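Local coordinates for macrophage migration inhibitory factor-like protein (Entamoeba histolytica, PDB 6CUQ) that belongs to the macrophage migration inhibitory factor family of small alpha/beta proteins that assemble as trimers, at residues Pro10-Thr15 with Cys47-Val52. Numbering follows the deposited sequence.
Sequences PHALIT and CATQVV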
loop_
_atom_site.group_PDB
_atom_site.type_symbol
_atom_site.label_atom_id
_atom_site.label_comp_id
_atom_site.label_asym_id
_atom_site.label_seq_id
_atom_site.Cartn_x
_atom_site.Cartn_y
_atom_site.Cartn_z
ATOM N N PRO B 10 -13.712 -7.160 3.725
ATOM C CA PRO B 10 -12.973 -5.924 4.035
ATOM C C PRO B 10 -11.520 -6.154 4.441
ATOM O O PRO B 10 -11.173 -7.134 5.110
ATOM C CB PRO B 10 -13.780 -5.310 5.188
ATOM C CG PRO B 10 -14.508 -6.455 5.801
ATOM C CD PRO B 10 -14.688 -7.523 4.770
ATOM N N HIS B 11 -10.660 -5.215 4.024
ATOM C CA HIS B 11 -9.237 -5.256 4.355
ATOM C C HIS B 11 -8.739 -3.863 4.722
ATOM O O HIS B 11 -9.123 -2.864 4.096
ATOM C CB HIS B 11 -8.386 -5.797 3.190
ATOM C CG HIS B 11 -6.927 -5.945 3.518
ATOM N ND1 HIS B 11 -6.029 -4.904 3.423
ATOM C CD2 HIS B 11 -6.215 -7.013 3.953
ATOM C CE1 HIS B 11 -4.828 -5.323 3.781
ATOM N NE2 HIS B 11 -4.912 -6.601 4.101
ATOM N N ALA B 12 -7.867 -3.802 5.731
ATOM C CA ALA B 12 -7.246 -2.545 6.146
ATOM C C ALA B 12 -5.742 -2.738 6.179
ATOM O O ALA B 12 -5.238 -3.594 6.917
ATOM C CB ALA B 12 -7.748 -2.068 7.513
ATOM N N LEU B 13 -5.038 -1.970 5.350
ATOM C CA LEU B 13 -3.587 -1.884 5.377
ATOM C C LEU B 13 -3.240 -0.598 6.121
ATOM O O LEU B 13 -3.479 0.505 5.614
ATOM C CB LEU B 13 -2.991 -1.889 3.967
ATOM C CG LEU B 13 -1.588 -2.480 3.778
ATOM C CD1 LEU B 13 -1.191 -2.497 2.312
ATOM C CD2 LEU B 13 -0.554 -1.732 4.606
ATOM N N ILE B 14 -2.697 -0.746 7.324
ATOM C CA ILE B 14 -2.375 0.367 8.205
ATOM C C ILE B 14 -0.869 0.569 8.144
ATOM O O ILE B 14 -0.088 -0.313 8.535
ATOM C CB ILE B 14 -2.841 0.107 9.641
ATOM C CG1 ILE B 14 -4.345 -0.181 9.651
ATOM C CG2 ILE B 14 -2.511 1.313 10.527
ATOM C CD1 ILE B 14 -4.889 -0.626 10.994
ATOM N N THR B 15 -0.464 1.712 7.617
ATOM C CA THR B 15 0.930 2.121 7.567
ATOM C C THR B 15 1.075 3.229 8.601
ATOM O O THR B 15 0.490 4.305 8.447
ATOM C CB THR B 15 1.293 2.594 6.159
ATOM O OG1 THR B 15 0.953 1.574 5.206
ATOM C CG2 THR B 15 2.773 2.984 6.052
ATOM N N CYS B 47 -12.618 -10.574 7.544
ATOM C CA CYS B 47 -11.925 -9.304 7.738
ATOM C C CYS B 47 -10.446 -9.546 8.004
ATOM O O CYS B 47 -10.078 -10.453 8.755
ATOM C CB CYS B 47 -12.543 -8.526 8.897
ATOM S SG CYS B 47 -14.302 -8.160 8.680
ATOM N N ALA B 48 -9.599 -8.724 7.387
ATOM C CA ALA B 48 -8.159 -8.915 7.449
ATOM C C ALA B 48 -7.485 -7.563 7.618
ATOM O O ALA B 48 -8.056 -6.521 7.283
ATOM C CB ALA B 48 -7.625 -9.628 6.201
ATOM N N THR B 49 -6.271 -7.590 8.172
ATOM C CA THR B 49 -5.522 -6.371 8.435
ATOM C C THR B 49 -4.026 -6.668 8.490
ATOM O O THR B 49 -3.594 -7.667 9.078
ATOM C CB THR B 49 -6.005 -5.699 9.729
ATOM O OG1 THR B 49 -7.327 -5.190 9.519
ATOM C CG2 THR B 49 -5.100 -4.543 10.146
ATOM N N GLN B 50 -3.253 -5.786 7.861
ATOM C CA GLN B 50 -1.800 -5.771 7.927
ATOM C C GLN B 50 -1.356 -4.419 8.474
ATOM O O GLN B 50 -1.824 -3.372 8.008
ATOM C CB GLN B 50 -1.178 -6.007 6.546
ATOM C CG GLN B 50 -1.614 -7.298 5.881
ATOM C CD GLN B 50 -1.223 -8.535 6.693
ATOM O OE1 GLN B 50 -0.235 -8.517 7.424
ATOM N NE2 GLN B 50 -1.992 -9.621 6.551
ATOM N N VAL B 51 -0.473 -4.447 9.468
ATOM C CA VAL B 51 0.067 -3.251 10.104
ATOM C C VAL B 51 1.521 -3.094 9.679
ATOM O O VAL B 51 2.340 -3.987 9.919
ATOM C CB VAL B 51 -0.055 -3.321 11.632
ATOM C CG1 VAL B 51 0.415 -2.018 12.244
ATOM C CG2 VAL B 51 -1.496 -3.621 12.020
ATOM N N VAL B 52 1.850 -1.956 9.060
ATOM C CA VAL B 52 3.173 -1.736 8.491
ATOM C C VAL B 52 3.828 -0.554 9.205
ATOM O O VAL B 52 3.247 0.535 9.277
ATOM C CB VAL B 52 3.078 -1.496 6.972
ATOM C CG1 VAL B 52 4.443 -1.074 6.372
ATOM C CG2 VAL B 52 2.484 -2.744 6.282
#
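Pro10 starts this parallel pairing by handing its carbonyl O to Ala48 N, and four more backbone bonds carry it on through Ala12 and Ile14 to Val52. The ladder tightens along its length: Ala12 N to Ala48 O is 3.1 Å and well tilted from the carbonyl plane, whereas Ile14 N meets Gln50 O at 2.9 Å, almost straight, at 168°. Ala48 O takes a second, less well directed donor, Thr49 OG1 at 2.7 Å, which stands above the carbonyl plane, nearly perpendicular to the C=O, on the face opposite Ala12 N; that hydroxyl also bonds Ser32 of helix 22-40.

On the side of Ala12, Ile14, Thr49 and Val51, Thr49 CG2 sits 3.4 Å from Ala12 O, but Ile14 CD1 makes a looser touch, 4.0 Å from the same CG2. Helices 22-40 and 80-95 pack against this face, with Tyr87 touching both Ala12 and Ile14. On the other face, His11 has CG anti to its own N (chi1 -176°), which swings the ring over toward the neighbouring strand: CD2 lies 3.7 Å from Ala48 CB, while Gln50 CG comes to the ring edge at NE2. The Gln50 amide, turned 25° from that ring, bonds Ser54 and Ser65 of the second subunit, whose Phe67 stacks on His11. Leu13, partly exposed in this otherwise buried contact, slants CD2 across to Val52 CG2 at 3.6 Å, a methyl set beside the backbone N.

This is the strand pair of a beta-alpha-beta crossover, with helix 22-40 as the connection. Strand 48-53, outermost within its own chain, continues antiparallel into the second subunit. The chemistry thus implies a backbone-bonded join in which Thr49 is held by Ala48 O and Ser32, and Gln50 by the serines of the second subunit.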